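Alpha-1,2-Mannosidase (Trichoderma reesei, PDB 1HCU) probably trims alpha-1,2-linked mannose residues from high-mannose N-glycans, as a calcium-dependent glycoside hydrolase of family 47. Local coordinates at residues N75-L78 with Q79-Q83; F316-G319 with G320-N324; D447-S451 with F452-E456. One frame throughout, in Å; residues are numbered along the deposited sequence.

In the fold
All three contacts are local: two at the C-terminal ends of helices 71-80 and 312-323, one where a loop enters helix 451-465, all in the (alpha/alpha)7 barrel of family 47 glycosidases. No two share an element. Contact 1 lies near the outside of the molecule, its centre about 24 Å from that of the chain, with polar side chains outward and aliphatic ones inward. Contact 2 is buried and almost wholly aliphatic apart from its backbone bonds. Contact 3 lies nearest the middle of the chain, the centres about 12 Å apart, on the opposite side from contact 2; aromatic rings, a methionine and a glutamate meet there, close to the predicted catalytic residues and the calcium ion.

Contact 1: residues N75-L78 with Q79-Q83; sequences NTIL and QYVPQ
Gln-79 lays its CG over the carbonyl oxygen of Asn-75, with CG and O 3.1 Å apart, and crosses the Asn-75 side chain one turn back. Asn-75 OD1 comes loosely to 3.9 Å from Gln-79 CG; the two amide planes stand 61° apart. Asn-75 reaches there because its CG stands opposite the backbone N (chi1 172°), while Gln-79 bends at chi2. The Gln-79 side chain also lies near an N-acetylglucosamine of an attached glycan and touches Leu-129. This is the C-terminal end of helix 71-80, where alpha-helical bonding gives way to a 3-10 turn. Gln-79 N still bonds to Asn-75 O at 3.0 Å, but Tyr-80 N has two weak bonds, to Thr-76 O and Ile-77 O. Ile-77 O also takes a sound bond from Val-81 N at 2.9 Å. Pro-82 has no N-H to continue the series, and its CD instead sits 3.0 Å from Leu-78 O. On the buried side Val-81 CG2 rests against the Ile-77 carbonyl oxygen and loosely on Ile-77 CG2. The Val-81 side chain also touches Leu-109 of helix 98-117 and Leu-133 of helix 127-144.

Contact 2: residues F316-G319 with G320-N324; sequences FILG and GILLN
Leu-318 and Leu-322 meet one turn apart near the C-terminal end of helix 312-323, which finishes in a Schellman motif at Asn-324, a residue with positive phi. The carbonyls from Phe-316 to Gly-319 are taken up in order. Phe-316 O receives Gly-320 N at 2.9 Å, and Ile-317 O receives Ile-321 N. Leu-318 O accepts the straightest of these bonds, from Leu-322 N, with an N-H...O angle of 172°, and a weak second one from Ile-321 N. Gly-319 O takes Leu-323 N at 2.9 Å, the donor tilted 28° from the carbonyl plane, while Asn-324 N turns back to Ile-321 O. Each amide from Gly-320 to Asn-324 thus has a backbone acceptor within the helix end. Around this frame the side chains are apolar: Leu-318, its CG opposite the backbone N (chi1 177°), sends CD1 to within 3.7 Å of Leu-322 CD1. Ile-317 and Ile-321 touch more loosely and both reach Val-404 of helix 393-405. Leu-322 also lies against Ile-252 and Leu-256 of helix 245-257, and an alanine here would probably cost Leu-318 CD1 its neighbour and weaken the join to that helix. Leu-323 CB comes within 3.2 Å of Gly-319 O, the oxygen that its own N-H reaches.

Contact 3: residues D447-S451 with F452-E456; sequences DDMES and FWFAE
One face of the Phe-452 ring is met by Glu-450 CB, 3.5 Å from the centroid and 20° off the normal, a CH-pi contact offset toward the rim. The Glu-450 CG follows along the same ring, and the carboxylate plane lies within 13° of the ring plane. Phe-452 swings back under Glu-450 because its CG stands between the backbone N and the carbonyl carbon (chi1 50°). The sulfur contact belongs to Met-449: SD lies obliquely to the Trp-453 ring, 3.8 Å from CD1, a Met-aromatic contact. The same chain bends at chi3 and brings CE within 3.5 Å of Phe-454 CZ, so one methionine touches two aromatics. Backbone bonds start helix 451-465. Glu-450 O accepts Trp-453 N at 3.0 Å, the donor standing above the carbonyl plane; Ser-451 O takes Ala-455 N in its carbonyl plane, at 3.2 Å, and Phe-454 N weakly. Ser-451 OG bonds to Asp-60, Ser-56 and Arg-104, and Trp-453 NE1 to Ser-26. The side chains of Glu-100 and Glu-393, predicted to be catalytic, lie about 7 Å from that of Phe-452. The contact thus sets methylenes and a thioether against aromatic rings, while the polar ends of Ser-451 and Trp-453 find partners elsewhere.

Contact 1: residues N75-L78 with Q79-Q83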
ATOM      1  N   ASN A  75      18.765  15.689   0.501  1.00 20.36           N
ATOM      2  CA  ASN A  75      18.935  17.127   0.545  1.00 21.29           C
ATOM      3  C   ASN A  75      18.175  17.812  -0.592  1.00 20.72           C
ATOM      4  O   ASN A  75      17.539  18.843  -0.380  1.00 19.91           O
ATOM      5  CB  ASN A  75      20.423  17.473   0.491  1.00 24.20           C
ATOM      6  CG  ASN A  75      20.668  18.962   0.349  1.00 29.16           C
ATOM      7  OD1 ASN A  75      20.741  19.490  -0.769  1.00 29.42           O
ATOM      8  ND2 ASN A  75      20.778  19.656   1.483  1.00 30.71           N
ATOM      9  N   THR A  76      18.229  17.229  -1.788  1.00 19.84           N
ATOM     10  CA  THR A  76      17.547  17.799  -2.947  1.00 18.84           C
ATOM     11  C   THR A  76      16.047  17.953  -2.696  1.00 19.20           C
ATOM     12  O   THR A  76      15.462  18.995  -2.994  1.00 19.41           O
ATOM     13  CB  THR A  76      17.749  16.920  -4.208  1.00 18.14           C
ATOM     14  OG1 THR A  76      19.149  16.747  -4.457  1.00 21.29           O
ATOM     15  CG2 THR A  76      17.108  17.569  -5.426  1.00 15.39           C
ATOM     16  N   ILE A  77      15.434  16.910  -2.142  1.00 20.29           N
ATOM     17  CA  ILE A  77      14.000  16.905  -1.862  1.00 19.33           C
ATOM     18  C   ILE A  77      13.655  17.854  -0.721  1.00 18.73           C
ATOM     19  O   ILE A  77      12.696  18.619  -0.810  1.00 18.93           O
ATOM     20  CB  ILE A  77      13.507  15.464  -1.528  1.00 19.76           C
ATOM     21  CG1 ILE A  77      13.903  14.512  -2.665  1.00 19.47           C
ATOM     22  CG2 ILE A  77      11.986  15.445  -1.380  1.00 18.33           C
ATOM     23  CD1 ILE A  77      13.592  13.049  -2.404  1.00 19.38           C
ATOM     24  N   LEU A  78      14.445  17.816   0.345  1.00 18.95           N
ATOM     25  CA  LEU A  78      14.213  18.695   1.480  1.00 19.22           C
ATOM     26  C   LEU A  78      14.220  20.168   1.052  1.00 19.67           C
ATOM     27  O   LEU A  78      13.435  20.968   1.558  1.00 20.64           O
ATOM     28  CB  LEU A  78      15.266  18.445   2.568  1.00 17.79           C
ATOM     29  CG  LEU A  78      15.176  17.116   3.330  1.00 18.59           C
ATOM     30  CD1 LEU A  78      16.297  17.037   4.336  1.00 18.92           C
ATOM     31  CD2 LEU A  78      13.842  17.003   4.046  1.00 19.73           C
ATOM     32  N   GLN A  79      15.089  20.528   0.112  1.00 20.06           N
ATOM     33  CA  GLN A  79      15.159  21.910  -0.364  1.00 20.88           C
ATOM     34  C   GLN A  79      13.902  22.274  -1.150  1.00 20.31           C
ATOM     35  O   GLN A  79      13.502  23.439  -1.213  1.00 19.40           O
ATOM     36  CB  GLN A  79      16.387  22.096  -1.258  1.00 23.79           C
ATOM     37  CG  GLN A  79      17.704  21.893  -0.547  1.00 29.04           C
ATOM     38  CD  GLN A  79      18.214  23.160   0.091  1.00 33.38           C
ATOM     39  OE1 GLN A  79      17.537  23.776   0.917  1.00 37.74           O
ATOM     40  NE2 GLN A  79      19.418  23.564  -0.292  1.00 35.41           N
ATOM     41  N   TYR A  80      13.284  21.261  -1.747  1.00 18.70           N
ATOM     42  CA  TYR A  80      12.080  21.445  -2.544  1.00 16.27           C
ATOM     43  C   TYR A  80      10.787  21.559  -1.718  1.00 15.60           C
ATOM     44  O   TYR A  80       9.926  22.387  -2.031  1.00 13.25           O
ATOM     45  CB  TYR A  80      11.964  20.291  -3.545  1.00 15.80           C
ATOM     46  CG  TYR A  80      10.646  20.224  -4.285  1.00 15.67           C
ATOM     47  CD1 TYR A  80       9.804  19.122  -4.138  1.00 15.45           C
ATOM     48  CD2 TYR A  80      10.240  21.259  -5.129  1.00 16.52           C
ATOM     49  CE1 TYR A  80       8.590  19.050  -4.814  1.00 15.98           C
ATOM     50  CE2 TYR A  80       9.023  21.201  -5.811  1.00 13.92           C
ATOM     51  CZ  TYR A  80       8.207  20.091  -5.647  1.00 16.47           C
ATOM     52  OH  TYR A  80       7.009  20.010  -6.325  1.00 19.02           O
ATOM     53  N   VAL A  81      10.657  20.740  -0.674  1.00 13.37           N
ATOM     54  CA  VAL A  81       9.451  20.735   0.165  1.00 14.50           C
ATOM     55  C   VAL A  81       8.863  22.114   0.483  1.00 15.02           C
ATOM     56  O   VAL A  81       7.674  22.341   0.277  1.00 15.10           O
ATOM     57  CB  VAL A  81       9.682  19.972   1.505  1.00 15.65           C
ATOM     58  CG1 VAL A  81       8.425  20.049   2.379  1.00 12.37           C
ATOM     59  CG2 VAL A  81      10.020  18.513   1.221  1.00 14.28           C
ATOM     60  N   PRO A  82       9.683  23.050   0.999  1.00 16.44           N
ATOM     61  CA  PRO A  82       9.192  24.396   1.327  1.00 17.03           C
ATOM     62  C   PRO A  82       8.604  25.124   0.118  1.00 18.25           C
ATOM     63  O   PRO A  82       7.804  26.037   0.272  1.00 19.48           O
ATOM     64  CB  PRO A  82      10.442  25.105   1.852  1.00 15.77           C
ATOM     65  CG  PRO A  82      11.266  24.002   2.403  1.00 16.26           C
ATOM     66  CD  PRO A  82      11.102  22.913   1.378  1.00 18.31           C
ATOM     67  N   GLN A  83       9.014  24.727  -1.083  1.00 19.86           N
ATOM     68  CA  GLN A  83       8.524  25.365  -2.300  1.00 21.06           C
ATOM     69  C   GLN A  83       7.143  24.896  -2.725  1.00 20.13           C
ATOM     70  O   GLN A  83       6.433  25.618  -3.418  1.00 22.36           O
ATOM     71  CB  GLN A  83       9.497  25.130  -3.455  1.00 22.72           C
ATOM     72  CG  GLN A  83      10.758  25.956  -3.385  1.00 29.07           C
ATOM     73  CD  GLN A  83      11.838  25.428  -4.308  1.00 32.95           C
ATOM     74  OE1 GLN A  83      12.579  24.508  -3.954  1.00 36.47           O
ATOM     75  NE2 GLN A  83      11.924  25.998  -5.512  1.00 36.40           N
TER

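Contact 2: residues F316-G319 with G320-N324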
ATOM      1  N   PHE A 316      -1.721 -10.364   7.697  1.00  8.45           N
ATOM      2  CA  PHE A 316      -2.033 -11.445   8.632  1.00  9.88           C
ATOM      3  C   PHE A 316      -0.822 -11.737   9.510  1.00  9.16           C
ATOM      4  O   PHE A 316      -0.959 -12.015  10.705  1.00  9.24           O
ATOM      5  CB  PHE A 316      -2.448 -12.724   7.888  1.00 10.49           C
ATOM      6  CG  PHE A 316      -3.926 -12.814   7.621  1.00 11.45           C
ATOM      7  CD1 PHE A 316      -4.499 -12.140   6.546  1.00 10.03           C
ATOM      8  CD2 PHE A 316      -4.750 -13.530   8.481  1.00 11.43           C
ATOM      9  CE1 PHE A 316      -5.872 -12.179   6.333  1.00 11.50           C
ATOM     10  CE2 PHE A 316      -6.132 -13.578   8.279  1.00 10.89           C
ATOM     11  CZ  PHE A 316      -6.694 -12.899   7.201  1.00 12.42           C
ATOM     12  N   ILE A 317       0.359 -11.674   8.898  1.00  9.05           N
ATOM     13  CA  ILE A 317       1.610 -11.897   9.606  1.00  7.80           C
ATOM     14  C   ILE A 317       1.754 -10.813  10.662  1.00  9.22           C
ATOM     15  O   ILE A 317       2.010 -11.121  11.834  1.00 10.04           O
ATOM     16  CB  ILE A 317       2.828 -11.856   8.637  1.00  7.43           C
ATOM     17  CG1 ILE A 317       2.859 -13.136   7.801  1.00  6.25           C
ATOM     18  CG2 ILE A 317       4.127 -11.701   9.415  1.00  8.57           C
ATOM     19  CD1 ILE A 317       3.814 -13.092   6.638  1.00  2.87           C
ATOM     20  N   LEU A 318       1.568  -9.553  10.264  1.00  7.49           N
ATOM     21  CA  LEU A 318       1.673  -8.451  11.219  1.00  8.28           C
ATOM     22  C   LEU A 318       0.751  -8.683  12.407  1.00 10.15           C
ATOM     23  O   LEU A 318       1.160  -8.534  13.563  1.00 12.65           O
ATOM     24  CB  LEU A 318       1.318  -7.124  10.564  1.00  7.60           C
ATOM     25  CG  LEU A 318       1.326  -5.917  11.506  1.00  8.00           C
ATOM     26  CD1 LEU A 318       2.651  -5.838  12.272  1.00  7.87           C
ATOM     27  CD2 LEU A 318       1.110  -4.662  10.692  1.00  6.92           C
ATOM     28  N   GLY A 319      -0.494  -9.051  12.109  1.00 10.70           N
ATOM     29  CA  GLY A 319      -1.474  -9.322  13.147  1.00 11.32           C
ATOM     30  C   GLY A 319      -1.042 -10.462  14.051  1.00 10.67           C
ATOM     31  O   GLY A 319      -1.263 -10.416  15.252  1.00 10.84           O
ATOM     32  N   GLY A 320      -0.423 -11.486  13.468  1.00 12.54           N
ATOM     33  CA  GLY A 320       0.044 -12.622  14.247  1.00 13.28           C
ATOM     34  C   GLY A 320       1.165 -12.233  15.199  1.00 12.88           C
ATOM     35  O   GLY A 320       1.283 -12.781  16.295  1.00 13.21           O
ATOM     36  N   ILE A 321       1.998 -11.287  14.778  1.00 13.38           N
ATOM     37  CA  ILE A 321       3.097 -10.812  15.613  1.00 12.34           C
ATOM     38  C   ILE A 321       2.519 -10.032  16.793  1.00 12.96           C
ATOM     39  O   ILE A 321       2.745 -10.383  17.943  1.00 13.55           O
ATOM     40  CB  ILE A 321       4.041  -9.879  14.819  1.00 10.84           C
ATOM     41  CG1 ILE A 321       4.745 -10.667  13.723  1.00 11.24           C
ATOM     42  CG2 ILE A 321       5.084  -9.261  15.743  1.00  9.98           C
ATOM     43  CD1 ILE A 321       5.589  -9.808  12.833  1.00  6.90           C
ATOM     44  N   LEU A 322       1.763  -8.979  16.490  1.00 13.82           N
ATOM     45  CA  LEU A 322       1.150  -8.139  17.516  1.00 14.45           C
ATOM     46  C   LEU A 322       0.230  -8.890  18.470  1.00 16.14           C
ATOM     47  O   LEU A 322       0.057  -8.478  19.613  1.00 18.46           O
ATOM     48  CB  LEU A 322       0.363  -7.000  16.868  1.00 13.10           C
ATOM     49  CG  LEU A 322       1.073  -5.713  16.434  1.00 15.85           C
ATOM     50  CD1 LEU A 322       2.460  -6.002  15.919  1.00 15.71           C
ATOM     51  CD2 LEU A 322       0.228  -5.024  15.364  1.00 12.71           C
ATOM     52  N   LEU A 323      -0.366  -9.986  18.018  1.00 15.67           N
ATOM     53  CA  LEU A 323      -1.278 -10.731  18.886  1.00 15.74           C
ATOM     54  C   LEU A 323      -0.733 -12.051  19.403  1.00 16.50           C
ATOM     55  O   LEU A 323      -1.433 -12.763  20.116  1.00 15.86           O
ATOM     56  CB  LEU A 323      -2.596 -10.993  18.156  1.00 13.51           C
ATOM     57  CG  LEU A 323      -3.371  -9.734  17.793  1.00 14.98           C
ATOM     58  CD1 LEU A 323      -4.530 -10.092  16.898  1.00 11.82           C
ATOM     59  CD2 LEU A 323      -3.841  -9.039  19.073  1.00 13.64           C
ATOM     60  N   ASN A 324       0.510 -12.373  19.054  1.00 17.64           N
ATOM     61  CA  ASN A 324       1.123 -13.634  19.475  1.00 20.70           C
ATOM     62  C   ASN A 324       0.262 -14.832  19.085  1.00 19.76           C
ATOM     63  O   ASN A 324       0.162 -15.801  19.837  1.00 20.04           O
ATOM     64  CB  ASN A 324       1.354 -13.667  20.989  1.00 23.80           C
ATOM     65  CG  ASN A 324       2.422 -12.689  21.442  1.00 28.28           C
ATOM     66  OD1 ASN A 324       3.568 -12.741  20.991  1.00 32.17           O
ATOM     67  ND2 ASN A 324       2.051 -11.791  22.347  1.00 30.78           N
TER

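Contact 3: residues D447-S451 with F452-E456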
ATOM      1  N   ASP A 447       5.183   2.939 -20.800  1.00 21.34           N
ATOM      2  CA  ASP A 447       5.777   4.252 -20.555  1.00 22.70           C
ATOM      3  C   ASP A 447       5.232   5.005 -19.338  1.00 22.87           C
ATOM      4  O   ASP A 447       4.610   6.059 -19.465  1.00 24.21           O
ATOM      5  CB  ASP A 447       5.631   5.104 -21.821  1.00 24.46           C
ATOM      6  CG  ASP A 447       6.465   6.370 -21.779  1.00 26.88           C
ATOM      7  OD1 ASP A 447       7.590   6.333 -21.229  1.00 27.02           O
ATOM      8  OD2 ASP A 447       5.999   7.398 -22.313  1.00 27.77           O
ATOM      9  N   ASP A 448       5.476   4.462 -18.150  1.00 22.40           N
ATOM     10  CA  ASP A 448       5.016   5.094 -16.919  1.00 20.70           C
ATOM     11  C   ASP A 448       5.735   4.519 -15.702  1.00 18.35           C
ATOM     12  O   ASP A 448       5.987   3.322 -15.622  1.00 18.94           O
ATOM     13  CB  ASP A 448       3.504   4.926 -16.765  1.00 20.58           C
ATOM     14  CG  ASP A 448       2.989   5.489 -15.451  1.00 23.96           C
ATOM     15  OD1 ASP A 448       3.170   6.700 -15.191  1.00 19.70           O
ATOM     16  OD2 ASP A 448       2.401   4.711 -14.671  1.00 28.06           O
ATOM     17  N   MET A 449       6.079   5.393 -14.765  1.00 16.96           N
ATOM     18  CA  MET A 449       6.776   4.995 -13.552  1.00 15.85           C
ATOM     19  C   MET A 449       6.073   5.640 -12.357  1.00 14.82           C
ATOM     20  O   MET A 449       6.376   6.769 -11.972  1.00 13.71           O
ATOM     21  CB  MET A 449       8.246   5.431 -13.633  1.00 15.80           C
ATOM     22  CG  MET A 449       9.107   4.993 -12.458  1.00 18.50           C
ATOM     23  SD  MET A 449      10.907   5.020 -12.822  1.00 22.51           S
ATOM     24  CE  MET A 449      11.356   6.640 -12.245  1.00 19.34           C
ATOM     25  N   GLU A 450       5.122   4.910 -11.788  1.00 15.47           N
ATOM     26  CA  GLU A 450       4.346   5.381 -10.649  1.00 16.20           C
ATOM     27  C   GLU A 450       5.218   5.698  -9.440  1.00 15.79           C
ATOM     28  O   GLU A 450       6.261   5.073  -9.232  1.00 15.42           O
ATOM     29  CB  GLU A 450       3.304   4.333 -10.275  1.00 18.47           C
ATOM     30  CG  GLU A 450       2.262   4.116 -11.350  1.00 22.70           C
ATOM     31  CD  GLU A 450       1.192   5.183 -11.346  1.00 25.48           C
ATOM     32  OE1 GLU A 450       0.421   5.250 -12.326  1.00 26.25           O
ATOM     33  OE2 GLU A 450       1.114   5.950 -10.359  1.00 28.81           O
ATOM     34  N   SER A 451       4.773   6.658  -8.635  1.00 14.64           N
ATOM     35  CA  SER A 451       5.532   7.059  -7.457  1.00 13.86           C
ATOM     36  C   SER A 451       5.735   5.931  -6.436  1.00 13.30           C
ATOM     37  O   SER A 451       6.782   5.870  -5.788  1.00 11.28           O
ATOM     38  CB  SER A 451       4.874   8.280  -6.789  1.00 12.78           C
ATOM     39  OG  SER A 451       3.634   7.956  -6.186  1.00 15.69           O
ATOM     40  N   PHE A 452       4.757   5.036  -6.287  1.00 12.50           N
ATOM     41  CA  PHE A 452       4.920   3.947  -5.323  1.00 12.33           C
ATOM     42  C   PHE A 452       6.092   3.013  -5.679  1.00 12.47           C
ATOM     43  O   PHE A 452       6.491   2.164  -4.884  1.00 10.88           O
ATOM     44  CB  PHE A 452       3.605   3.165  -5.145  1.00 13.39           C
ATOM     45  CG  PHE A 452       2.963   2.723  -6.433  1.00 13.92           C
ATOM     46  CD1 PHE A 452       3.585   1.791  -7.246  1.00 11.98           C
ATOM     47  CD2 PHE A 452       1.714   3.216  -6.809  1.00 13.18           C
ATOM     48  CE1 PHE A 452       2.981   1.346  -8.413  1.00 14.63           C
ATOM     49  CE2 PHE A 452       1.097   2.778  -7.980  1.00 16.15           C
ATOM     50  CZ  PHE A 452       1.733   1.837  -8.785  1.00 13.20           C
ATOM     51  N   TRP A 453       6.646   3.174  -6.877  1.00 13.03           N
ATOM     52  CA  TRP A 453       7.805   2.377  -7.264  1.00 13.63           C
ATOM     53  C   TRP A 453       8.907   2.835  -6.301  1.00 13.88           C
ATOM     54  O   TRP A 453       9.612   2.016  -5.713  1.00 16.48           O
ATOM     55  CB  TRP A 453       8.183   2.674  -8.711  1.00 13.22           C
ATOM     56  CG  TRP A 453       9.519   2.142  -9.154  1.00 13.01           C
ATOM     57  CD1 TRP A 453      10.556   2.873  -9.657  1.00 13.20           C
ATOM     58  CD2 TRP A 453       9.940   0.769  -9.202  1.00 12.60           C
ATOM     59  NE1 TRP A 453      11.594   2.046 -10.018  1.00 12.48           N
ATOM     60  CE2 TRP A 453      11.242   0.750  -9.750  1.00 12.01           C
ATOM     61  CE3 TRP A 453       9.341  -0.445  -8.838  1.00 11.58           C
ATOM     62  CZ2 TRP A 453      11.958  -0.435  -9.946  1.00 13.33           C
ATOM     63  CZ3 TRP A 453      10.052  -1.625  -9.031  1.00 12.45           C
ATOM     64  CH2 TRP A 453      11.350  -1.610  -9.581  1.00 13.43           C
ATOM     65  N   PHE A 454       9.017   4.151  -6.122  1.00 11.79           N
ATOM     66  CA  PHE A 454      10.002   4.743  -5.222  1.00 12.52           C
ATOM     67  C   PHE A 454       9.715   4.458  -3.751  1.00 13.34           C
ATOM     68  O   PHE A 454      10.602   4.060  -2.997  1.00 12.54           O
ATOM     69  CB  PHE A 454      10.048   6.270  -5.375  1.00 12.99           C
ATOM     70  CG  PHE A 454      10.728   6.742  -6.620  1.00 15.15           C
ATOM     71  CD1 PHE A 454       9.993   7.322  -7.650  1.00 15.58           C
ATOM     72  CD2 PHE A 454      12.106   6.619  -6.764  1.00 15.76           C
ATOM     73  CE1 PHE A 454      10.619   7.771  -8.803  1.00 16.11           C
ATOM     74  CE2 PHE A 454      12.743   7.065  -7.914  1.00 15.80           C
ATOM     75  CZ  PHE A 454      12.000   7.641  -8.937  1.00 16.39           C
ATOM     76  N   ALA A 455       8.467   4.667  -3.350  1.00 11.50           N
ATOM     77  CA  ALA A 455       8.081   4.492  -1.958  1.00 11.12           C
ATOM     78  C   ALA A 455       7.915   3.076  -1.438  1.00 10.64           C
ATOM     79  O   ALA A 455       8.255   2.792  -0.289  1.00  8.92           O
ATOM     80  CB  ALA A 455       6.796   5.273  -1.691  1.00  9.75           C
ATOM     81  N   GLU A 456       7.407   2.188  -2.281  1.00 10.92           N
ATOM     82  CA  GLU A 456       7.119   0.832  -1.834  1.00 10.16           C
ATOM     83  C   GLU A 456       7.925  -0.333  -2.390  1.00  9.34           C
ATOM     84  O   GLU A 456       8.618  -1.026  -1.654  1.00  9.35           O
ATOM     85  CB  GLU A 456       5.635   0.550  -2.070  1.00 11.88           C
ATOM     86  CG  GLU A 456       4.692   1.576  -1.468  1.00 14.75           C
ATOM     87  CD  GLU A 456       3.250   1.081  -1.462  1.00 16.63           C
ATOM     88  OE1 GLU A 456       2.437   1.572  -2.277  1.00 17.48           O
ATOM     89  OE2 GLU A 456       2.940   0.189  -0.646  1.00 15.10           O
TER